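Local coordinates for protein probable aminotransferase (Pseudomonas aeruginosa, PDB 5YKR) that belongs to the class-III aminotransferase family of pyridoxal-phosphate enzymes with the type I fold and is probably an enzyme of that kind, at residues V232-P237 / R385-F390; I264-A269 / T380-R385; I292-W297 / A333-A338; V422-F427 / E443-L448. All coordinates share one frame; numbering follows the deposited sequence. Where two conformers were deposited one is given.

Contact 1 (V232-P237 / R385-F390); sequences VGMVPP and RVEYLF
The extended thioether of M234 runs across the side chains of R385 and E387, crossing both obliquely. Its methyl does most of the touching: CE lies 3.7 Å from R385 CG and equally 3.7 Å from E387 CB, while SD passes 3.9 Å from E387 CB. CG stands beside the backbone N (chi1 -72°) and the chain is straight beyond it, which carries CE to the edge of the R385 guanidinium, near its plane. An unbranched, flexible methionine suits this groove between the aliphatic roots of two charged residues. Their polar ends are occupied elsewhere, R385 NH1 with S85 and E387 OE2 with the backbone N of N429. In the fold type I architecture, this joins the loop after strand 220-225 of the large central sheet to strand 385-389, the middle strand of a three-stranded antiparallel sheet. G233 brings its bare CA 3.5 Å from E387 OE2 and 3.9 Å from L389 CD2. Its positive phi (67°) and the lack of room beside L389 CG both suit glycine. The other methyl of L389, CD1, rests 4.1 Å from M234 O. No direct hydrogen bond crosses here; a water takes one from M234 N (3.1 Å) and gives one to E387 O. V232 O, buried against L389 CD2, has no polar partner in the model.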
loop_
_atom_site.group_PDB
_atom_site.type_symbol
_atom_site.label_atom_id
_atom_site.label_comp_id
_atom_site.label_asym_id
_atom_site.label_seq_id
_atom_site.Cartn_x
_atom_site.Cartn_y
_atom_site.Cartn_z
ATOM N N VAL A 232 11.880 18.788 2.349
ATOM C CA VAL A 232 12.895 19.570 1.622
ATOM C C VAL A 232 13.711 20.337 2.649
ATOM O O VAL A 232 13.859 21.568 2.591
ATOM C CB VAL A 232 12.221 20.448 0.517
ATOM C CG1 VAL A 232 11.243 21.473 1.112
ATOM C CG2 VAL A 232 13.261 21.066 -0.371
ATOM N N GLY A 233 14.139 19.626 3.689
ATOM C CA GLY A 233 14.331 20.311 4.947
ATOM C C GLY A 233 12.977 20.781 5.483
ATOM O O GLY A 233 11.910 20.415 4.944
ATOM N N MET A 234 13.010 21.611 6.505
ATOM C CA MET A 234 11.779 22.090 7.118
ATOM C C MET A 234 11.412 23.488 6.699
ATOM O O MET A 234 12.226 24.374 6.774
ATOM C CB MET A 234 11.902 22.043 8.631
ATOM C CG MET A 234 11.865 20.640 9.158
ATOM S SD MET A 234 12.129 20.607 10.969
ATOM C CE MET A 234 11.897 18.878 11.170
ATOM N N VAL A 235 10.177 23.670 6.253
ATOM C CA VAL A 235 9.658 24.979 5.848
ATOM C C VAL A 235 8.477 25.321 6.742
ATOM O O VAL A 235 7.349 24.784 6.583
ATOM C CB VAL A 235 9.234 25.034 4.359
ATOM C CG1 VAL A 235 8.871 26.480 4.008
ATOM C CG2 VAL A 235 10.323 24.449 3.451
ATOM N N PRO A 236 8.703 26.195 7.722
ATOM C CA PRO A 236 7.574 26.572 8.554
ATOM C C PRO A 236 6.539 27.415 7.834
ATOM O O PRO A 236 6.887 28.184 6.918
ATOM C CB PRO A 236 8.240 27.464 9.642
ATOM C CG PRO A 236 9.677 27.187 9.559
ATOM C CD PRO A 236 9.958 26.819 8.151
ATOM N N PRO A 237 5.272 27.299 8.194
ATOM C CA PRO A 237 4.262 28.222 7.697
ATOM C C PRO A 237 4.514 29.629 8.265
ATOM O O PRO A 237 4.878 29.787 9.430
ATOM C CB PRO A 237 2.957 27.594 8.198
ATOM C CG PRO A 237 3.337 26.923 9.469
ATOM C CD PRO A 237 4.741 26.424 9.272
ATOM N N ARG A 385 10.897 16.197 16.176
ATOM C CA ARG A 385 11.652 16.065 14.941
ATOM C C ARG A 385 12.507 17.321 14.725
ATOM O O ARG A 385 11.978 18.427 14.808
ATOM C CB ARG A 385 10.642 15.876 13.777
ATOM C CG ARG A 385 11.219 15.521 12.434
ATOM C CD ARG A 385 10.123 15.499 11.382
ATOM N NE ARG A 385 10.682 14.973 10.142
ATOM C CZ ARG A 385 10.738 13.655 9.817
ATOM N NH1 ARG A 385 10.213 12.725 10.603
ATOM N NH2 ARG A 385 11.399 13.290 8.747
ATOM N N VAL A 386 13.817 17.129 14.486
ATOM C CA VAL A 386 14.778 18.244 14.391
ATOM C C VAL A 386 15.550 18.130 13.067
ATOM O O VAL A 386 16.054 17.046 12.747
ATOM C CB VAL A 386 15.806 18.147 15.551
ATOM C CG1 VAL A 386 16.870 19.242 15.492
ATOM C CG2 VAL A 386 15.068 18.203 16.899
ATOM N N GLU A 387 15.654 19.239 12.313
ATOM C CA GLU A 387 16.397 19.171 11.039
ATOM C C GLU A 387 17.122 20.471 10.785
ATOM O O GLU A 387 16.555 21.542 10.974
ATOM C CB GLU A 387 15.419 18.862 9.893
ATOM C CG GLU A 387 16.060 18.735 8.516
ATOM C CD GLU A 387 15.291 17.841 7.551
ATOM O OE1 GLU A 387 14.107 17.516 7.860
ATOM O OE2 GLU A 387 15.854 17.515 6.457
ATOM N N TYR A 388 18.335 20.334 10.250
ATOM C CA TYR A 388 19.093 21.489 9.808
ATOM C C TYR A 388 19.148 21.578 8.252
ATOM O O TYR A 388 18.854 20.599 7.523
ATOM C CB TYR A 388 20.472 21.546 10.431
ATOM C CG TYR A 388 21.265 20.278 10.361
ATOM C CD1 TYR A 388 22.140 20.021 9.276
ATOM C CD2 TYR A 388 21.194 19.331 11.374
ATOM C CE1 TYR A 388 22.851 18.843 9.210
ATOM C CE2 TYR A 388 21.946 18.166 11.321
ATOM C CZ TYR A 388 22.795 17.956 10.260
ATOM O OH TYR A 388 23.537 16.826 10.135
ATOM N N LEU A 389 19.442 22.774 7.772
ATOM C CA LEU A 389 19.493 23.088 6.350
ATOM C C LEU A 389 20.696 23.989 6.144
ATOM O O LEU A 389 21.039 24.813 7.021
ATOM C CB LEU A 389 18.229 23.859 5.924
ATOM C CG LEU A 389 17.050 23.194 5.243
ATOM C CD1 LEU A 389 15.932 24.202 5.059
ATOM C CD2 LEU A 389 17.443 22.467 3.939
ATOM N N PHE A 390 21.302 23.894 4.951
ATOM C CA PHE A 390 22.556 24.622 4.678
ATOM C C PHE A 390 22.275 26.027 4.117
ATOM O O PHE A 390 22.748 26.391 3.039
ATOM C CB PHE A 390 23.463 23.833 3.730
ATOM C CG PHE A 390 23.644 22.372 4.070
ATOM C CD1 PHE A 390 23.734 21.927 5.391
ATOM C CD2 PHE A 390 23.761 21.442 3.060
ATOM C CE1 PHE A 390 23.902 20.577 5.670
ATOM C CE2 PHE A 390 23.961 20.093 3.322
ATOM C CZ PHE A 390 24.015 19.663 4.631
HETATM O O HOH W 1 15.337 22.338 8.352
#

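Contact 2 (I264-A269 / T380-R385); sequences ISCGPA and TRIGAR
S265 points its side chain at the tight hairpin turn I382-R385, a type II' turn that joins two antiparallel strands of the small sheet. OG sits between the backbone N and the carbonyl carbon (chi1 70°), and from there it gives a 2.9 Å hydrogen bond to I382 O. The hydroxyl comes from above the carbonyl plane, while R385 N, closing the hairpin, reaches I382 O from the other face, so two donors grip one oxygen. Apolar groups flank the hydroxyl: I382 CD1 lies 3.6 Å from S265 OG, and R385 CB lies 3.5 Å from the same atom, with the guanidinium leading away toward S85. Serine suits the place because it is small enough to enter between these two side chains and still offers a donor. Next to it, C266 SG packs 3.7 Å from I382 CB. The backbone of S265 serves the turn as well: its O accepts from A384 N over 3.1 Å in a fairly straight bond (163°) and receives a CA-H...O contact from G383 CA at 3.4 Å. The first corner of the turn, G383, has no room for a side chain beside S265 O, and its positive phi fits glycine at this position of a type II' turn. R381, salt-bridged through NE to E363, also bonds the turn: NH1 donates in the plane of its guanidinium to G383 O, 2.9 Å away.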
loop_
_atom_site.group_PDB
_atom_site.type_symbol
_atom_site.label_atom_id
_atom_site.label_comp_id
_atom_site.label_asym_id
_atom_site.label_seq_id
_atom_site.Cartn_x
_atom_site.Cartn_y
_atom_site.Cartn_z
ATOM N N ILE A 264 2.967 14.716 12.628
ATOM C CA ILE A 264 2.543 14.040 13.852
ATOM C C ILE A 264 3.629 14.114 14.945
ATOM O O ILE A 264 3.347 13.923 16.142
ATOM C CB ILE A 264 2.112 12.596 13.525
ATOM C CG1 ILE A 264 1.384 11.907 14.687
ATOM C CG2 ILE A 264 3.311 11.776 13.066
ATOM C CD1 ILE A 264 0.117 12.625 15.156
ATOM N N SER A 265 4.868 14.469 14.579
ATOM C CA SER A 265 5.879 14.810 15.569
ATOM C C SER A 265 5.510 15.969 16.494
ATOM O O SER A 265 6.120 16.097 17.573
ATOM C CB SER A 265 7.222 15.076 14.888
ATOM O OG SER A 265 7.175 16.278 14.144
ATOM N N CYS A 266 4.552 16.814 16.092
ATOM C CA CYS A 266 4.206 18.027 16.839
ATOM C C CYS A 266 3.412 17.769 18.099
ATOM O O CYS A 266 3.320 18.639 18.981
ATOM C CB CYS A 266 3.445 18.948 15.927
ATOM S SG CYS A 266 4.482 19.592 14.600
ATOM N N GLY A 267 2.777 16.595 18.200
ATOM C CA GLY A 267 1.967 16.296 19.380
ATOM C C GLY A 267 1.019 15.160 19.098
ATOM O O GLY A 267 0.876 14.737 17.945
ATOM N N PRO A 268 0.291 14.723 20.138
ATOM C CA PRO A 268 -0.561 13.561 19.975
ATOM C C PRO A 268 -1.758 13.766 19.045
ATOM O O PRO A 268 -2.359 12.787 18.598
ATOM C CB PRO A 268 -1.018 13.242 21.399
ATOM C CG PRO A 268 -0.745 14.435 22.154
ATOM C CD PRO A 268 0.358 15.183 21.528
ATOM N N ALA A 269 -2.102 15.008 18.750
ATOM C CA ALA A 269 -3.156 15.386 17.824
ATOM C C ALA A 269 -2.570 16.076 16.602
ATOM O O ALA A 269 -3.288 16.761 15.871
ATOM C CB ALA A 269 -4.180 16.262 18.530
ATOM N N THR A 380 15.931 23.703 12.803
ATOM C CA THR A 380 14.512 23.859 13.127
ATOM C C THR A 380 13.988 22.616 13.845
ATOM O O THR A 380 14.436 21.523 13.571
ATOM C CB THR A 380 13.705 24.092 11.836
ATOM O OG1 THR A 380 14.210 25.278 11.198
ATOM C CG2 THR A 380 12.228 24.274 12.089
ATOM N N ARG A 381 13.026 22.795 14.757
ATOM C CA ARG A 381 12.389 21.672 15.468
ATOM C C ARG A 381 10.869 21.810 15.381
ATOM O O ARG A 381 10.299 22.905 15.525
ATOM C CB ARG A 381 12.840 21.632 16.933
ATOM C CG ARG A 381 12.154 20.522 17.739
ATOM C CD ARG A 381 12.745 20.352 19.112
ATOM N NE ARG A 381 12.385 21.462 19.988
ATOM C CZ ARG A 381 11.292 21.519 20.730
ATOM N NH1 ARG A 381 10.384 20.521 20.713
ATOM N NH2 ARG A 381 11.101 22.578 21.521
ATOM N N ILE A 382 10.208 20.682 15.117
ATOM C CA ILE A 382 8.765 20.549 15.260
ATOM C C ILE A 382 8.523 19.372 16.190
ATOM O O ILE A 382 8.597 18.201 15.795
ATOM C CB ILE A 382 8.000 20.403 13.925
ATOM C CG1 ILE A 382 8.663 19.490 12.948
ATOM C CG2 ILE A 382 7.814 21.767 13.352
ATOM C CD1 ILE A 382 7.679 19.061 11.875
ATOM N N GLY A 383 8.310 19.701 17.468
ATOM C CA GLY A 383 8.091 18.663 18.453
ATOM C C GLY A 383 9.280 17.730 18.606
ATOM O O GLY A 383 10.351 18.160 19.017
ATOM N N ALA A 384 9.082 16.462 18.264
ATOM C CA ALA A 384 10.088 15.421 18.369
ATOM C C ALA A 384 11.087 15.367 17.225
ATOM O O ALA A 384 12.025 14.546 17.265
ATOM C CB ALA A 384 9.414 14.075 18.497
ATOM N N ARG A 385 10.897 16.197 16.176
ATOM C CA ARG A 385 11.652 16.065 14.941
ATOM C C ARG A 385 12.507 17.321 14.725
ATOM O O ARG A 385 11.978 18.427 14.808
ATOM C CB ARG A 385 10.642 15.876 13.777
ATOM C CG ARG A 385 11.219 15.521 12.434
ATOM C CD ARG A 385 10.123 15.499 11.382
ATOM N NE ARG A 385 10.682 14.973 10.142
ATOM C CZ ARG A 385 10.738 13.655 9.817
ATOM N NH1 ARG A 385 10.213 12.725 10.603
ATOM N NH2 ARG A 385 11.399 13.290 8.747
#

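Contact 3 (I292-W297 / A333-A338); sequences IPSAVW and ALQLAA
Q335 NE2 gives P293 O a hydrogen bond of 2.8 Å, tying helix 333-346 to the lead-in of strand 295-299, part of the seven-stranded sheet of the fold type I core. The amide arrives in the carbonyl plane of P293, on a lone pair, and the bond is only moderately bent (155°). Beside it, I292 makes the apolar half of the contact. Its CD1 nestles 3.7 Å from L334 CG and 3.9 Å from A338 CB, whereas the branch methyl CG2 packs 3.8 Å from Q335 CG. Isoleucine thus spreads two branches over one turn of helix, and the small A338 makes room for CD1. A second layer fixes these partners: Q335 NE2 also bonds T136 O on the neighbouring strand 132-136, and its backbone N bonds N332 OD1, while I100 of helix 94-104 covers I292 and A338. Further out, P293 packs on T137 of the second subunit, so the contact reaches the dimer interface. The same connection follows K286, which carries pyridoxal phosphate. The glutamine reaches its carbonyl through a chain extended beyond CG (chi2 179°), leaving OE1 in a weak hydrogen bond with G331 N.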
loop_
_atom_site.group_PDB
_atom_site.type_symbol
_atom_site.label_atom_id
_atom_site.label_comp_id
_atom_site.label_asym_id
_atom_site.label_seq_id
_atom_site.Cartn_x
_atom_site.Cartn_y
_atom_site.Cartn_z
ATOM N N ILE A 292 3.457 -2.404 10.567
ATOM C CA ILE A 292 2.556 -2.940 9.560
ATOM C C ILE A 292 2.197 -1.763 8.630
ATOM O O ILE A 292 1.779 -0.685 9.093
ATOM C CB ILE A 292 1.265 -3.455 10.202
ATOM C CG1 ILE A 292 1.587 -4.548 11.234
ATOM C CG2 ILE A 292 0.315 -4.022 9.139
ATOM C CD1 ILE A 292 0.397 -4.848 12.037
ATOM N N PRO A 293 2.352 -1.946 7.314
ATOM C CA PRO A 293 1.958 -0.877 6.373
ATOM C C PRO A 293 0.523 -0.448 6.601
ATOM O O PRO A 293 -0.398 -1.267 6.551
ATOM C CB PRO A 293 2.151 -1.544 5.000
ATOM C CG PRO A 293 3.272 -2.540 5.242
ATOM C CD PRO A 293 3.002 -3.087 6.623
ATOM N N SER A 294 0.322 0.844 6.840
ATOM C CA SER A 294 -0.992 1.366 7.220
ATOM C C SER A 294 -1.028 2.870 7.111
ATOM O O SER A 294 0.024 3.541 7.142
ATOM C CB SER A 294 -1.346 1.008 8.665
ATOM O OG SER A 294 -1.204 -0.346 9.028
ATOM N N ALA A 295 -2.245 3.391 6.965
ATOM C CA ALA A 295 -2.509 4.805 7.198
ATOM C C ALA A 295 -3.989 4.943 7.525
ATOM O O ALA A 295 -4.798 4.043 7.220
ATOM C CB ALA A 295 -2.151 5.660 5.969
ATOM N N VAL A 296 -4.337 6.101 8.107
ATOM C CA VAL A 296 -5.718 6.483 8.254
ATOM C C VAL A 296 -5.959 7.790 7.524
ATOM O O VAL A 296 -5.042 8.630 7.376
ATOM C CB VAL A 296 -6.120 6.634 9.747
ATOM C CG1 VAL A 296 -6.050 5.292 10.460
ATOM C CG2 VAL A 296 -5.274 7.688 10.483
ATOM N N TRP A 297 -7.194 8.004 7.103
ATOM C CA TRP A 297 -7.629 9.294 6.683
ATOM C C TRP A 297 -8.983 9.580 7.245
ATOM O O TRP A 297 -9.802 8.679 7.378
ATOM C CB TRP A 297 -7.546 9.500 5.191
ATOM C CG TRP A 297 -8.389 8.706 4.345
ATOM C CD1 TRP A 297 -8.071 7.538 3.744
ATOM C CD2 TRP A 297 -9.710 9.055 3.929
ATOM N NE1 TRP A 297 -9.127 7.114 2.956
ATOM C CE2 TRP A 297 -10.153 8.030 3.053
ATOM C CE3 TRP A 297 -10.578 10.129 4.215
ATOM C CZ2 TRP A 297 -11.422 8.034 2.469
ATOM C CZ3 TRP A 297 -11.827 10.136 3.616
ATOM C CH2 TRP A 297 -12.216 9.136 2.745
ATOM N N ALA A 333 -7.728 -6.801 10.366
ATOM C CA ALA A 333 -7.741 -6.997 11.808
ATOM C C ALA A 333 -6.370 -6.732 12.451
ATOM O O ALA A 333 -6.277 -6.166 13.540
ATOM C CB ALA A 333 -8.196 -8.427 12.100
ATOM N N LEU A 334 -5.321 -7.139 11.757
ATOM C CA LEU A 334 -3.968 -6.957 12.315
ATOM C C LEU A 334 -3.612 -5.479 12.406
ATOM O O LEU A 334 -3.095 -5.009 13.436
ATOM C CB LEU A 334 -2.966 -7.721 11.433
ATOM C CG LEU A 334 -1.604 -7.906 12.045
ATOM C CD1 LEU A 334 -1.715 -8.826 13.238
ATOM C CD2 LEU A 334 -0.618 -8.460 11.069
ATOM N N GLN A 335 -3.906 -4.701 11.357
ATOM C CA GLN A 335 -3.683 -3.258 11.402
ATOM C C GLN A 335 -4.442 -2.610 12.539
ATOM O O GLN A 335 -3.903 -1.789 13.282
ATOM C CB GLN A 335 -4.155 -2.577 10.116
ATOM C CG GLN A 335 -3.306 -2.836 8.860
ATOM C CD GLN A 335 -3.959 -2.087 7.676
ATOM O OE1 GLN A 335 -5.200 -2.140 7.521
ATOM N NE2 GLN A 335 -3.189 -1.349 6.908
ATOM N N LEU A 336 -5.722 -2.976 12.680
ATOM C CA LEU A 336 -6.550 -2.336 13.685
ATOM C C LEU A 336 -6.072 -2.662 15.122
ATOM O O LEU A 336 -6.121 -1.806 16.016
ATOM C CB LEU A 336 -8.025 -2.711 13.490
ATOM C CG LEU A 336 -8.825 -1.765 12.575
ATOM C CD1 LEU A 336 -8.992 -0.391 13.217
ATOM C CD2 LEU A 336 -8.230 -1.589 11.192
ATOM N N ALA A 337 -5.621 -3.899 15.344
ATOM C CA ALA A 337 -5.075 -4.257 16.653
ATOM C C ALA A 337 -3.835 -3.401 16.990
ATOM O O ALA A 337 -3.670 -2.918 18.111
ATOM C CB ALA A 337 -4.728 -5.714 16.696
ATOM N N ALA A 338 -2.945 -3.253 15.998
ATOM C CA ALA A 338 -1.736 -2.461 16.194
ATOM C C ALA A 338 -2.048 -0.996 16.413
ATOM O O ALA A 338 -1.392 -0.333 17.230
ATOM C CB ALA A 338 -0.773 -2.660 15.031
#

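Contact 4 (V422-F427 / E443-L448); sequences VLLTPF and ELHDRL
The helical hydrogen bond of 3.0 Å from L448 N to L444 O sets one turn apart the two leucines that meet V422. No hydrogen bond passes between the strand and the helix; they are joined by apolar side chains and the imidazole of H445. V422 CG2, placed beside its own backbone N, does most of the work: it lies 3.7 Å from L444 CD2 and also 3.7 Å from L448 CD1. Both leucines thus face the strand, and the valine methyl fits between their ends. V422 and L444 run alongside each other, pointing opposite ways, while V422 slants across L448. A short branched residue suits this place, since it holds two methyls close to the backbone of a strand packed against a helix. The other methyl, CG1, comes at the edge of the H445 ring, near its plane, 4.4 Å from H445 CD2. H445 leaves the helix with CG anti to the backbone N (chi1 173°), which swings the imidazole toward L424. There L424 CD2 approaches H445 CD2 at 4.1 Å, the two side chains crossing at about a right angle. L417 of helix 407-418 touches L424, H445 and L448, while L362 and V366 of helix 349-372 also touch the histidine. V78, on the adjacent parallel strand, backs V422. The result is a beta strand covered by the apolar side of the last helix, 439-456, a layered alpha/beta arrangement that belongs to the small domain of fold type I aminotransferases.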
loop_
_atom_site.group_PDB
_atom_site.type_symbol
_atom_site.label_atom_id
_atom_site.label_comp_id
_atom_site.label_asym_id
_atom_site.label_seq_id
_atom_site.Cartn_x
_atom_site.Cartn_y
_atom_site.Cartn_z
ATOM N N VAL A 422 25.727 6.064 15.419
ATOM C CA VAL A 422 24.493 6.852 15.398
ATOM C C VAL A 422 23.879 6.747 13.983
ATOM O O VAL A 422 24.534 7.097 12.980
ATOM C CB VAL A 422 24.723 8.307 15.755
ATOM C CG1 VAL A 422 23.462 9.115 15.513
ATOM C CG2 VAL A 422 25.211 8.442 17.203
ATOM N N LEU A 423 22.643 6.274 13.901
ATOM C CA LEU A 423 21.922 6.248 12.636
ATOM C C LEU A 423 20.995 7.453 12.468
ATOM O O LEU A 423 20.163 7.740 13.316
ATOM C CB LEU A 423 21.043 4.968 12.560
ATOM C CG LEU A 423 21.791 3.654 12.601
ATOM C CD1 LEU A 423 20.852 2.464 12.686
ATOM C CD2 LEU A 423 22.701 3.531 11.407
ATOM N N LEU A 424 21.112 8.071 11.323
ATOM C CA LEU A 424 20.253 9.146 10.870
ATOM C C LEU A 424 19.655 8.716 9.540
ATOM O O LEU A 424 20.344 8.096 8.705
ATOM C CB LEU A 424 21.051 10.429 10.652
ATOM C CG LEU A 424 21.670 10.916 11.945
ATOM C CD1 LEU A 424 22.761 11.914 11.601
ATOM C CD2 LEU A 424 20.636 11.517 12.844
ATOM N N THR A 425 18.394 9.052 9.294
ATOM C CA THR A 425 17.787 8.661 8.048
ATOM C C THR A 425 18.524 9.257 6.872
ATOM O O THR A 425 18.905 10.433 6.920
ATOM C CB THR A 425 16.306 8.973 8.007
ATOM O OG1 THR A 425 15.769 8.460 6.780
ATOM C CG2 THR A 425 16.011 10.458 8.093
ATOM N N PRO A 426 18.750 8.468 5.810
ATOM C CA PRO A 426 19.607 9.015 4.760
ATOM C C PRO A 426 18.939 10.048 3.935
ATOM O O PRO A 426 19.617 10.745 3.195
ATOM C CB PRO A 426 19.979 7.802 3.926
ATOM C CG PRO A 426 18.965 6.804 4.207
ATOM C CD PRO A 426 18.485 7.041 5.617
ATOM N N PHE A 427 17.627 10.193 4.052
ATOM C CA PHE A 427 16.861 11.062 3.121
ATOM C C PHE A 427 16.673 12.465 3.599
ATOM O O PHE A 427 16.076 13.273 2.917
ATOM C CB PHE A 427 15.479 10.451 2.823
ATOM C CG PHE A 427 15.524 8.980 2.578
ATOM C CD1 PHE A 427 16.264 8.457 1.559
ATOM C CD2 PHE A 427 14.835 8.104 3.401
ATOM C CE1 PHE A 427 16.340 7.061 1.370
ATOM C CE2 PHE A 427 14.881 6.766 3.211
ATOM C CZ PHE A 427 15.663 6.220 2.225
ATOM N N GLU A 443 23.511 13.336 23.559
ATOM C CA GLU A 443 24.868 13.832 23.745
ATOM C C GLU A 443 25.838 13.194 22.756
ATOM O O GLU A 443 26.752 13.876 22.237
ATOM C CB GLU A 443 25.302 13.613 25.226
ATOM C CG GLU A 443 24.503 14.473 26.196
ATOM C CD GLU A 443 24.423 13.969 27.671
ATOM O OE1 GLU A 443 25.184 13.049 28.113
ATOM O OE2 GLU A 443 23.567 14.522 28.420
ATOM N N LEU A 444 25.666 11.910 22.485
ATOM C CA LEU A 444 26.533 11.238 21.505
ATOM C C LEU A 444 26.327 11.845 20.121
ATOM O O LEU A 444 27.296 12.194 19.420
ATOM C CB LEU A 444 26.291 9.735 21.486
ATOM C CG LEU A 444 27.097 8.911 20.466
ATOM C CD1 LEU A 444 28.606 9.023 20.738
ATOM C CD2 LEU A 444 26.679 7.467 20.489
ATOM N N HIS A 445 25.083 11.961 19.682
ATOM C CA HIS A 445 24.816 12.674 18.425
ATOM C C HIS A 445 25.537 14.014 18.369
ATOM O O HIS A 445 26.180 14.363 17.364
ATOM C CB HIS A 445 23.296 12.887 18.271
ATOM C CG HIS A 445 22.932 13.755 17.097
ATOM N ND1 HIS A 445 22.815 15.137 17.151
ATOM C CD2 HIS A 445 22.654 13.408 15.820
ATOM C CE1 HIS A 445 22.512 15.598 15.952
ATOM N NE2 HIS A 445 22.378 14.560 15.132
ATOM N N ASP A 446 25.362 14.797 19.413
ATOM C CA ASP A 446 25.866 16.174 19.450
ATOM C C ASP A 446 27.383 16.194 19.300
ATOM O O ASP A 446 27.931 16.990 18.503
ATOM C CB ASP A 446 25.449 16.856 20.758
ATOM C CG ASP A 446 25.618 18.343 20.692
ATOM O OD1 ASP A 446 24.965 18.963 19.819
ATOM O OD2 ASP A 446 26.447 18.897 21.456
ATOM N N ARG A 447 28.059 15.337 20.078
ATOM C CA ARG A 447 29.519 15.248 20.038
ATOM C C ARG A 447 30.031 14.823 18.671
ATOM O O ARG A 447 30.985 15.409 18.130
ATOM C CB ARG A 447 30.076 14.285 21.113
ATOM C CG ARG A 447 29.806 14.712 22.535
ATOM C CD ARG A 447 30.578 13.878 23.485
ATOM N NE ARG A 447 30.324 12.452 23.388
ATOM C CZ ARG A 447 29.429 11.793 24.123
ATOM N NH1 ARG A 447 28.668 12.428 25.018
ATOM N NH2 ARG A 447 29.323 10.485 23.990
ATOM N N LEU A 448 29.411 13.798 18.088
ATOM C CA LEU A 448 29.872 13.297 16.799
ATOM C C LEU A 448 29.688 14.316 15.663
ATOM O O LEU A 448 30.548 14.438 14.800
ATOM C CB LEU A 448 29.138 11.999 16.441
ATOM C CG LEU A 448 29.468 10.833 17.359
ATOM C CD1 LEU A 448 28.706 9.619 16.878
ATOM C CD2 LEU A 448 30.955 10.514 17.404
#

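In the fold
From the N terminus, the chain passes strand 220-225 of the large sheet and opens contact 1 at 232-237, then contact 2 at 264-269. Contact 3 opens at 292-297 and closes first, at 333-338, joining the lead-in of strand 295-299 to helix 333-346 beside the second subunit. After helix 349-372 the hairpin 378-389 closes contact 2 and then contact 1, so contact 3 nests in contact 2 and contact 2 in contact 1. Those outer two share R385 and touch directly, fastening two loops of the large domain to one small sheet. Contact 4 follows in series, joining strand 422-423 to the last helix; its centre is about 30 Å from that of contact 3.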